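Local coordinates for UPF0311 protein CA_C3321 (Clostridium acetobutylicum ATCC 824, PDB 3G7G) that is of unknown function but folds as an eight-stranded antiparallel beta-barrel of the DUF3237 family and assembles with three further copies of itself, at residues A[139-144]-A[150-155]; A[12-17]-A[131-136]; A[44-49]-A[77-82]. All blocks are in the same frame, centred on the assembly; numbering follows the deposited sequence.

Interaction 1. Residues A[139-144]-A[150-155]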
loop_
_atom_site.group_PDB
_atom_site.type_symbol
_atom_site.label_atom_id
_atom_site.label_comp_id
_atom_site.label_asym_id
_atom_site.label_seq_id
_atom_site.Cartn_x
_atom_site.Cartn_y
_atom_site.Cartn_z
ATOM N N PHE A 139 6.091 -13.740 6.724
ATOM C CA PHE A 139 5.187 -14.495 7.578
ATOM C C PHE A 139 3.856 -14.757 6.881
ATOM O O PHE A 139 3.403 -13.987 6.026
ATOM C CB PHE A 139 4.836 -13.686 8.832
ATOM C CG PHE A 139 5.975 -13.474 9.771
ATOM C CD1 PHE A 139 6.104 -14.247 10.908
ATOM C CD2 PHE A 139 6.891 -12.480 9.532
ATOM C CE1 PHE A 139 7.127 -14.035 11.781
ATOM C CE2 PHE A 139 7.928 -12.256 10.399
ATOM C CZ PHE A 139 8.057 -13.051 11.519
ATOM N N VAL A 140 3.236 -15.851 7.287
ATOM C CA VAL A 140 1.912 -16.225 6.850
ATOM C C VAL A 140 1.094 -16.512 8.094
ATOM O O VAL A 140 1.595 -17.109 9.059
ATOM C CB VAL A 140 1.929 -17.500 5.983
ATOM C CG1 VAL A 140 0.520 -17.954 5.723
ATOM C CG2 VAL A 140 2.634 -17.267 4.672
ATOM N N CYS A 141 -0.163 -16.094 8.052
ATOM C CA CYS A 141 -1.096 -16.326 9.142
ATOM C C CYS A 141 -2.294 -17.194 8.683
ATOM O O CYS A 141 -2.921 -16.932 7.662
ATOM C CB CYS A 141 -1.527 -14.961 9.671
ATOM S SG CYS A 141 -2.798 -14.928 10.900
ATOM N N CYS A 142 -2.547 -18.277 9.416
ATOM C CA CYS A 142 -3.711 -19.139 9.203
ATOM C C CYS A 142 -4.738 -18.830 10.260
ATOM O O CYS A 142 -4.439 -18.921 11.444
ATOM C CB CYS A 142 -3.313 -20.615 9.313
ATOM S SG CYS A 142 -2.208 -21.119 7.974
ATOM N N ALA A 143 -5.946 -18.470 9.839
ATOM C CA ALA A 143 -6.962 -18.020 10.760
ATOM C C ALA A 143 -8.185 -18.905 10.634
ATOM O O ALA A 143 -8.358 -19.588 9.616
ATOM C CB ALA A 143 -7.325 -16.576 10.498
ATOM N N SER A 144 -9.004 -18.901 11.685
ATOM C CA SER A 144 -10.348 -19.521 11.669
ATOM C C SER A 144 -11.328 -18.813 12.581
ATOM O O SER A 144 -10.943 -17.944 13.366
ATOM C CB SER A 144 -10.265 -20.988 12.082
ATOM O OG SER A 144 -9.277 -21.184 13.081
ATOM N N VAL A 150 -11.695 -15.250 16.816
ATOM C CA VAL A 150 -10.856 -15.655 15.690
ATOM C C VAL A 150 -9.526 -16.155 16.244
ATOM O O VAL A 150 -8.947 -15.538 17.125
ATOM C CB VAL A 150 -10.721 -14.565 14.594
ATOM C CG1 VAL A 150 -10.324 -13.226 15.159
ATOM C CG2 VAL A 150 -9.741 -15.005 13.492
ATOM N N LEU A 151 -9.106 -17.325 15.777
ATOM C CA LEU A 151 -7.828 -17.934 16.147
ATOM C C LEU A 151 -6.864 -17.647 15.015
ATOM O O LEU A 151 -7.143 -17.996 13.875
ATOM C CB LEU A 151 -7.967 -19.456 16.325
ATOM C CG LEU A 151 -6.685 -20.238 16.669
ATOM C CD1 LEU A 151 -6.060 -19.727 17.980
ATOM C CD2 LEU A 151 -6.904 -21.793 16.743
ATOM N N LEU A 152 -5.753 -16.994 15.328
ATOM C CA LEU A 152 -4.706 -16.716 14.357
ATOM C C LEU A 152 -3.465 -17.465 14.742
ATOM O O LEU A 152 -3.032 -17.361 15.867
ATOM C CB LEU A 152 -4.389 -15.230 14.343
ATOM C CG LEU A 152 -5.578 -14.302 14.147
ATOM C CD1 LEU A 152 -5.193 -12.897 14.618
ATOM C CD2 LEU A 152 -6.006 -14.351 12.688
ATOM N N LYS A 153 -2.918 -18.246 13.827
ATOM C CA LYS A 153 -1.632 -18.908 14.005
ATOM C C LYS A 153 -0.626 -18.298 13.038
ATOM O O LYS A 153 -0.880 -18.246 11.835
ATOM C CB LYS A 153 -1.750 -20.409 13.745
ATOM C CG LYS A 153 -2.233 -21.176 14.946
ATOM C CD LYS A 153 -2.943 -22.507 14.584
ATOM C CE LYS A 153 -2.909 -23.468 15.792
ATOM N NZ LYS A 153 -4.002 -24.496 15.833
ATOM N N PHE A 154 0.506 -17.841 13.566
ATOM C CA PHE A 154 1.457 -17.057 12.805
ATOM C C PHE A 154 2.649 -17.939 12.465
ATOM O O PHE A 154 3.161 -18.654 13.326
ATOM C CB PHE A 154 1.915 -15.844 13.598
ATOM C CG PHE A 154 0.922 -14.729 13.641
ATOM C CD1 PHE A 154 1.057 -13.635 12.802
ATOM C CD2 PHE A 154 -0.128 -14.753 14.537
ATOM C CE1 PHE A 154 0.120 -12.582 12.845
ATOM C CE2 PHE A 154 -1.032 -13.729 14.599
ATOM C CZ PHE A 154 -0.913 -12.635 13.747
ATOM N N TYR A 155 3.080 -17.894 11.200
ATOM C CA TYR A 155 4.187 -18.725 10.727
ATOM C C TYR A 155 5.276 -17.886 10.093
ATOM O O TYR A 155 5.022 -17.057 9.229
ATOM C CB TYR A 155 3.691 -19.741 9.723
ATOM C CG TYR A 155 2.723 -20.748 10.288
ATOM C CD1 TYR A 155 3.173 -21.926 10.852
ATOM C CD2 TYR A 155 1.371 -20.519 10.247
ATOM C CE1 TYR A 155 2.277 -22.863 11.361
ATOM C CE2 TYR A 155 0.481 -21.419 10.742
ATOM C CZ TYR A 155 0.928 -22.593 11.286
ATOM O OH TYR A 155 0.007 -23.479 11.779
#

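Interaction 2. Residues A[12-17]-A[131-136]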
loop_
_atom_site.group_PDB
_atom_site.type_symbol
_atom_site.label_atom_id
_atom_site.label_comp_id
_atom_site.label_asym_id
_atom_site.label_seq_id
_atom_site.Cartn_x
_atom_site.Cartn_y
_atom_site.Cartn_z
ATOM N N GLU A 12 8.116 -21.950 10.541
ATOM C CA GLU A 12 8.107 -22.136 11.982
ATOM C C GLU A 12 6.836 -21.486 12.495
ATOM O O GLU A 12 6.610 -20.315 12.181
ATOM C CB GLU A 12 9.269 -21.346 12.599
ATOM C CG GLU A 12 10.427 -22.132 13.126
ATOM C CD GLU A 12 11.215 -21.347 14.190
ATOM O OE1 GLU A 12 11.247 -20.084 14.112
ATOM O OE2 GLU A 12 11.794 -22.006 15.106
ATOM N N GLU A 13 6.028 -22.194 13.280
ATOM C CA GLU A 13 4.968 -21.522 14.040
ATOM C C GLU A 13 5.621 -20.638 15.093
ATOM O O GLU A 13 6.460 -21.098 15.839
ATOM C CB GLU A 13 3.985 -22.493 14.716
ATOM C CG GLU A 13 2.652 -21.773 15.105
ATOM C CD GLU A 13 1.653 -22.658 15.857
ATOM O OE1 GLU A 13 1.478 -23.843 15.471
ATOM O OE2 GLU A 13 1.016 -22.147 16.824
ATOM N N VAL A 14 5.241 -19.373 15.155
ATOM C CA VAL A 14 5.882 -18.458 16.081
ATOM C C VAL A 14 5.009 -18.157 17.292
ATOM O O VAL A 14 5.509 -18.140 18.406
ATOM C CB VAL A 14 6.404 -17.171 15.389
ATOM C CG1 VAL A 14 7.556 -17.532 14.457
ATOM C CG2 VAL A 14 5.325 -16.452 14.653
ATOM N N PHE A 15 3.716 -17.953 17.083
ATOM C CA PHE A 15 2.778 -17.730 18.167
ATOM C C PHE A 15 1.372 -17.756 17.594
ATOM O O PHE A 15 1.183 -17.841 16.383
ATOM C CB PHE A 15 3.037 -16.396 18.879
ATOM C CG PHE A 15 2.912 -15.180 17.964
ATOM C CD1 PHE A 15 1.750 -14.435 17.934
ATOM C CD2 PHE A 15 3.967 -14.792 17.166
ATOM C CE1 PHE A 15 1.631 -13.330 17.116
ATOM C CE2 PHE A 15 3.862 -13.678 16.331
ATOM C CZ PHE A 15 2.691 -12.945 16.318
ATOM N N SER A 16 0.397 -17.721 18.482
ATOM C CA SER A 16 -1.012 -17.629 18.138
ATOM C C SER A 16 -1.601 -16.446 18.844
ATOM O O SER A 16 -1.095 -16.010 19.886
ATOM C CB SER A 16 -1.755 -18.854 18.651
ATOM O OG SER A 16 -1.192 -20.026 18.106
ATOM N N ILE A 17 -2.708 -15.957 18.317
ATOM C CA ILE A 17 -3.515 -14.984 19.047
ATOM C C ILE A 17 -4.953 -15.457 18.987
ATOM O O ILE A 17 -5.428 -15.812 17.920
ATOM C CB ILE A 17 -3.393 -13.559 18.470
ATOM C CG1 ILE A 17 -1.928 -13.174 18.294
ATOM C CG2 ILE A 17 -4.075 -12.551 19.389
ATOM C CD1 ILE A 17 -1.700 -11.776 17.734
ATOM N N TYR A 131 13.236 -8.164 19.053
ATOM C CA TYR A 131 12.149 -8.460 18.091
ATOM C C TYR A 131 12.344 -7.877 16.683
ATOM O O TYR A 131 11.392 -7.924 15.870
ATOM C CB TYR A 131 10.798 -7.994 18.666
ATOM C CG TYR A 131 10.551 -8.628 20.010
ATOM C CD1 TYR A 131 10.132 -9.954 20.107
ATOM C CD2 TYR A 131 10.793 -7.923 21.189
ATOM C CE1 TYR A 131 9.951 -10.545 21.335
ATOM C CE2 TYR A 131 10.632 -8.508 22.399
ATOM C CZ TYR A 131 10.206 -9.818 22.465
ATOM O OH TYR A 131 10.016 -10.383 23.679
ATOM N N LYS A 132 13.550 -7.402 16.348
ATOM C CA LYS A 132 13.738 -6.809 15.021
ATOM C C LYS A 132 13.640 -7.848 13.861
ATOM O O LYS A 132 13.327 -7.485 12.703
ATOM C CB LYS A 132 14.996 -5.944 14.958
ATOM C CG LYS A 132 14.826 -4.594 15.681
ATOM C CD LYS A 132 13.889 -3.609 14.931
ATOM C CE LYS A 132 13.629 -2.375 15.764
ATOM N NZ LYS A 132 12.944 -1.208 15.053
ATOM N N TRP A 133 13.867 -9.124 14.197
ATOM C CA TRP A 133 13.718 -10.218 13.259
ATOM C C TRP A 133 12.308 -10.294 12.667
ATOM O O TRP A 133 12.138 -10.778 11.557
ATOM C CB TRP A 133 14.073 -11.553 13.918
ATOM C CG TRP A 133 13.153 -11.992 15.032
ATOM C CD1 TRP A 133 13.274 -11.706 16.379
ATOM C CD2 TRP A 133 11.994 -12.823 14.908
ATOM N NE1 TRP A 133 12.228 -12.280 17.083
ATOM C CE2 TRP A 133 11.439 -12.978 16.210
ATOM C CE3 TRP A 133 11.345 -13.431 13.820
ATOM C CZ2 TRP A 133 10.275 -13.728 16.444
ATOM C CZ3 TRP A 133 10.192 -14.178 14.064
ATOM C CH2 TRP A 133 9.676 -14.322 15.358
ATOM N N MET A 134 11.317 -9.769 13.393
ATOM C CA MET A 134 9.940 -9.782 12.940
ATOM C C MET A 134 9.767 -8.813 11.785
ATOM O O MET A 134 8.811 -8.917 11.009
ATOM C CB MET A 134 8.966 -9.447 14.083
ATOM C CG MET A 134 9.002 -10.431 15.258
ATOM S SD MET A 134 7.735 -10.165 16.526
ATOM C CE MET A 134 6.387 -10.868 15.639
ATOM N N MET A 135 10.668 -7.839 11.684
ATOM C CA MET A 135 10.665 -6.919 10.548
ATOM C C MET A 135 11.518 -7.445 9.368
ATOM O O MET A 135 11.539 -6.855 8.285
ATOM C CB MET A 135 11.089 -5.505 10.994
ATOM C CG MET A 135 10.259 -4.899 12.180
ATOM S SD MET A 135 10.740 -3.200 12.624
ATOM C CE MET A 135 10.201 -2.353 11.158
ATOM N N ASN A 136 12.187 -8.577 9.541
ATOM C CA ASN A 136 13.121 -9.024 8.517
ATOM C C ASN A 136 12.893 -10.441 8.060
ATOM O O ASN A 136 13.789 -11.097 7.516
ATOM C CB ASN A 136 14.551 -8.788 9.015
ATOM C CG ASN A 136 14.889 -7.319 9.083
ATOM O OD1 ASN A 136 15.100 -6.670 8.058
ATOM N ND2 ASN A 136 14.898 -6.775 10.270
#

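Interaction 3. Residues A[44-49]-A[77-82]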
loop_
_atom_site.group_PDB
_atom_site.type_symbol
_atom_site.label_atom_id
_atom_site.label_comp_id
_atom_site.label_asym_id
_atom_site.label_seq_id
_atom_site.Cartn_x
_atom_site.Cartn_y
_atom_site.Cartn_z
ATOM N N GLY A 44 -7.574 -9.905 23.311
ATOM C CA GLY A 44 -6.903 -11.008 22.687
ATOM C C GLY A 44 -5.720 -11.471 23.492
ATOM O O GLY A 44 -5.003 -10.672 24.130
ATOM N N LYS A 45 -5.507 -12.777 23.450
ATOM C CA LYS A 45 -4.444 -13.377 24.186
ATOM C C LYS A 45 -3.410 -13.930 23.232
ATOM O O LYS A 45 -3.744 -14.701 22.353
ATOM C CB LYS A 45 -5.003 -14.492 25.062
ATOM C CG LYS A 45 -3.925 -15.250 25.794
ATOM C CD LYS A 45 -4.525 -16.037 26.957
ATOM C CE LYS A 45 -3.579 -17.101 27.464
ATOM N NZ LYS A 45 -4.347 -18.014 28.383
ATOM N N VAL A 46 -2.150 -13.553 23.448
ATOM C CA VAL A 46 -1.040 -13.947 22.606
ATOM C C VAL A 46 -0.320 -15.097 23.309
ATOM O O VAL A 46 -0.013 -15.004 24.499
ATOM C CB VAL A 46 -0.053 -12.784 22.387
ATOM C CG1 VAL A 46 1.104 -13.228 21.490
ATOM C CG2 VAL A 46 -0.771 -11.548 21.856
ATOM N N SER A 47 -0.073 -16.182 22.595
ATOM C CA SER A 47 0.658 -17.291 23.182
ATOM C C SER A 47 1.545 -18.034 22.191
ATOM O O SER A 47 1.306 -18.077 20.997
ATOM C CB SER A 47 -0.304 -18.218 23.929
ATOM O OG SER A 47 -1.263 -18.762 23.061
ATOM N N GLY A 48 2.627 -18.583 22.698
ATOM C CA GLY A 48 3.638 -19.207 21.860
ATOM C C GLY A 48 4.896 -19.284 22.667
ATOM O O GLY A 48 5.035 -18.597 23.684
ATOM N N ASN A 49 5.813 -20.130 22.228
ATOM C CA ASN A 49 7.021 -20.370 22.986
ATOM C C ASN A 49 7.819 -19.088 23.130
ATOM O O ASN A 49 8.205 -18.487 22.149
ATOM C CB ASN A 49 7.868 -21.461 22.330
ATOM C CG ASN A 49 9.021 -21.890 23.212
ATOM O OD1 ASN A 49 10.105 -21.304 23.152
ATOM N ND2 ASN A 49 8.792 -22.910 24.058
ATOM N N TYR A 77 -3.675 -3.457 14.631
ATOM C CA TYR A 77 -3.711 -3.572 16.073
ATOM C C TYR A 77 -2.304 -3.848 16.600
ATOM O O TYR A 77 -1.355 -3.938 15.825
ATOM C CB TYR A 77 -4.690 -4.672 16.475
ATOM C CG TYR A 77 -4.382 -6.046 15.937
ATOM C CD1 TYR A 77 -3.713 -6.987 16.708
ATOM C CD2 TYR A 77 -4.806 -6.426 14.680
ATOM C CE1 TYR A 77 -3.453 -8.255 16.209
ATOM C CE2 TYR A 77 -4.523 -7.677 14.168
ATOM C CZ TYR A 77 -3.860 -8.594 14.936
ATOM O OH TYR A 77 -3.607 -9.858 14.415
ATOM N N ALA A 78 -2.165 -4.007 17.920
ATOM C CA ALA A 78 -0.869 -4.085 18.571
ATOM C C ALA A 78 -0.976 -5.032 19.739
ATOM O O ALA A 78 -2.061 -5.268 20.293
ATOM C CB ALA A 78 -0.424 -2.720 19.066
ATOM N N ILE A 79 0.155 -5.603 20.077
ATOM C CA ILE A 79 0.212 -6.506 21.198
ATOM C C ILE A 79 1.307 -6.009 22.104
ATOM O O ILE A 79 2.211 -5.305 21.672
ATOM C CB ILE A 79 0.433 -7.970 20.784
ATOM C CG1 ILE A 79 1.693 -8.190 19.972
ATOM C CG2 ILE A 79 -0.692 -8.468 19.891
ATOM C CD1 ILE A 79 1.811 -9.640 19.539
ATOM N N ARG A 80 1.183 -6.355 23.375
ATOM C CA ARG A 80 2.162 -6.081 24.373
ATOM C C ARG A 80 2.553 -7.400 24.972
ATOM O O ARG A 80 1.699 -8.113 25.482
ATOM C CB ARG A 80 1.557 -5.232 25.452
ATOM C CG ARG A 80 2.502 -5.002 26.626
ATOM C CD ARG A 80 2.533 -3.569 26.969
ATOM N NE ARG A 80 3.701 -2.991 26.359
ATOM C CZ ARG A 80 3.739 -1.837 25.725
ATOM N NH1 ARG A 80 2.642 -1.109 25.515
ATOM N NH2 ARG A 80 4.890 -1.445 25.235
ATOM N N LEU A 81 3.842 -7.704 24.926
ATOM C CA LEU A 81 4.352 -8.902 25.528
ATOM C C LEU A 81 4.651 -8.708 27.012
ATOM O O LEU A 81 4.806 -7.592 27.496
ATOM C CB LEU A 81 5.599 -9.373 24.799
ATOM C CG LEU A 81 5.429 -9.714 23.327
ATOM C CD1 LEU A 81 6.659 -10.501 22.859
ATOM C CD2 LEU A 81 4.165 -10.525 23.134
ATOM N N ASP A 82 4.768 -9.830 27.699
ATOM C CA ASP A 82 4.954 -9.858 29.124
ATOM C C ASP A 82 6.327 -9.316 29.567
ATOM O O ASP A 82 6.480 -8.966 30.706
ATOM C CB ASP A 82 4.746 -11.285 29.644
ATOM C CG ASP A 82 5.731 -12.273 29.048
ATOM O OD1 ASP A 82 6.440 -11.886 28.067
ATOM O OD2 ASP A 82 5.778 -13.429 29.548
#

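Interaction 1. Residues A[139-144]-A[150-155]
Cys141 and Phe154 face each other as a non-hydrogen-bonded antiparallel pair, their side chains on the same face of the sheet as Ala143 and Leu152. From Cys141, CB lies 4.0 Å from Lys153 O. With SG anti to the backbone N (chi1 174°), the sulfur swings across to the other strand. There it sits over one face of the Phe154 ring, 4.2 Å from the centroid and only 11° off the ring normal, a sulfur-aromatic contact. The same SG packs 3.7 Å from Leu152 CD2, a methyl pressed tightly against Ala143 CB at 3.4 Å.

The two strands form a beta hairpin, the last of the up-and-down barrel, whose strands follow chain order; residues 150-157 close it by pairing with strand 11-30. Three hydrogen-bonded pairs, Val140 with Tyr155, Cys142 with Lys153 and Ser144 with Leu151, each contribute two backbone bonds; the shortest is Tyr155 N to Val140 O at 2.7 Å. On the other face, Cys142 SG approaches Tyr155 CE2 at 3.9 Å, obliquely to the ring. Met9 of a second subunit packs on both residues, and Val140 meets Val140 of that subunit.

Interaction 2. Residues A[12-17]-A[131-136]
Phe15 swings its ring toward Met134 with chi1 at 60°, which places CG between the backbone N and the carbonyl carbon. Met134 answers with a side chain that runs straight through chi2 and then bends at chi3 (77°), and this last turn carries the methyl CE round to the phenyl ring. Met134 CE and Phe15 CE2 meet at 3.8 Å; the approach is oblique, so the methyl is neither squarely over the ring nor in its plane.

In the second contact Val14 and Trp133 slide past each other in opposite directions, Val14 CG1 reaching the rim of the indole, where it is 4.0 Å from Trp133 CH2 and near the ring plane. The face of that indole is used within its own segment: Met134 CG rests 3.6 Å above the plane, over the ring's centre, so the neighbouring Trp133 and Met134 side chains are packed against each other as they present themselves to strand 11-30.

Residues 131-136 belong to the connection between strands 117-126 and 139-144, and the contact packs this helically wound turn, outside the strands, onto strand 11-30 of the barrel. The turn is held by Met134 N to Tyr131 O and by Lys132 O, which accepts both Met135 N (2.9 Å) and Asn136 ND2 (3.0 Å), from opposite faces of its carbonyl plane. Phe15 is itself stacked with Phe51 and Phe154.

No hydrogen bond or salt bridge crosses between 12-17 and 131-136, and the paired surfaces are small, 114 Å² in all, so the direct attraction probably comes from dispersion and from keeping water off the methyl and ring surfaces.

Interaction 3. Residues A[44-49]-A[77-82]
Val46 and Ile79 meet through their branches, CG2 of Val46 lying 3.7 Å from CG2 of Ile79. The same Val46 methyl is 3.9 Å from Ile79 CB and 4.0 Å from Ile79 CD1, so it nestles into the fork of the isoleucine instead of touching one point. The two side chains cross at about a right angle. Val46 CG1, anti to the backbone N (chi1 -180°), comes 4.1 Å from Ile79 CD1 and makes a looser contact, 4.4 Å, with Leu81 CD2. The Leu81 side chain does not start out toward 44-49, but its CD2 end approaches Val46.

Around this aliphatic cluster stand further aliphatic and aromatic side chains. Phe51 touches both Val46 and Ile79, and so does Ile17; Phe15 packs on Val46, while Ile87 lies against Ile79 and Leu81, and Tyr131 against Leu81. The backbones stay well apart, with the CA atoms of Val46 and Ile79 7.7 Å from each other, and no hydrogen bond joins the two segments.

Such spacing fits side-chain packing between strands two apart in the antiparallel barrel, probably in its interior. Strand 53-65 runs between 34-47 and 71-81 in the barrel order, and Val46 pairs by backbone hydrogen bond with its Gly53; strand 11-30 flanks 34-47 on its other edge, and strand 86-96 lies beyond 71-81.

How the interactions relate
All three contacts belong to one barrel but connect its parts differently: adjacent strands, a strand with a loop, and strands two apart. Interaction 1 is ladder bonding and buries several times the area of either of the others, which are purely apolar. The touching residues of interaction 3 are all buried, whereas interactions 1 and 2 mix buried and partly exposed ones. Strand 11-30 ties them together: its 12-17 part probably bonds to 150-155 through Val14 N to Phe154 O, and to 44-49 through Ser16 N to Ser47 O. Tyr77, in the 77-82 segment of interaction 3, packs its OH on Leu152 and Phe154 of interaction 1.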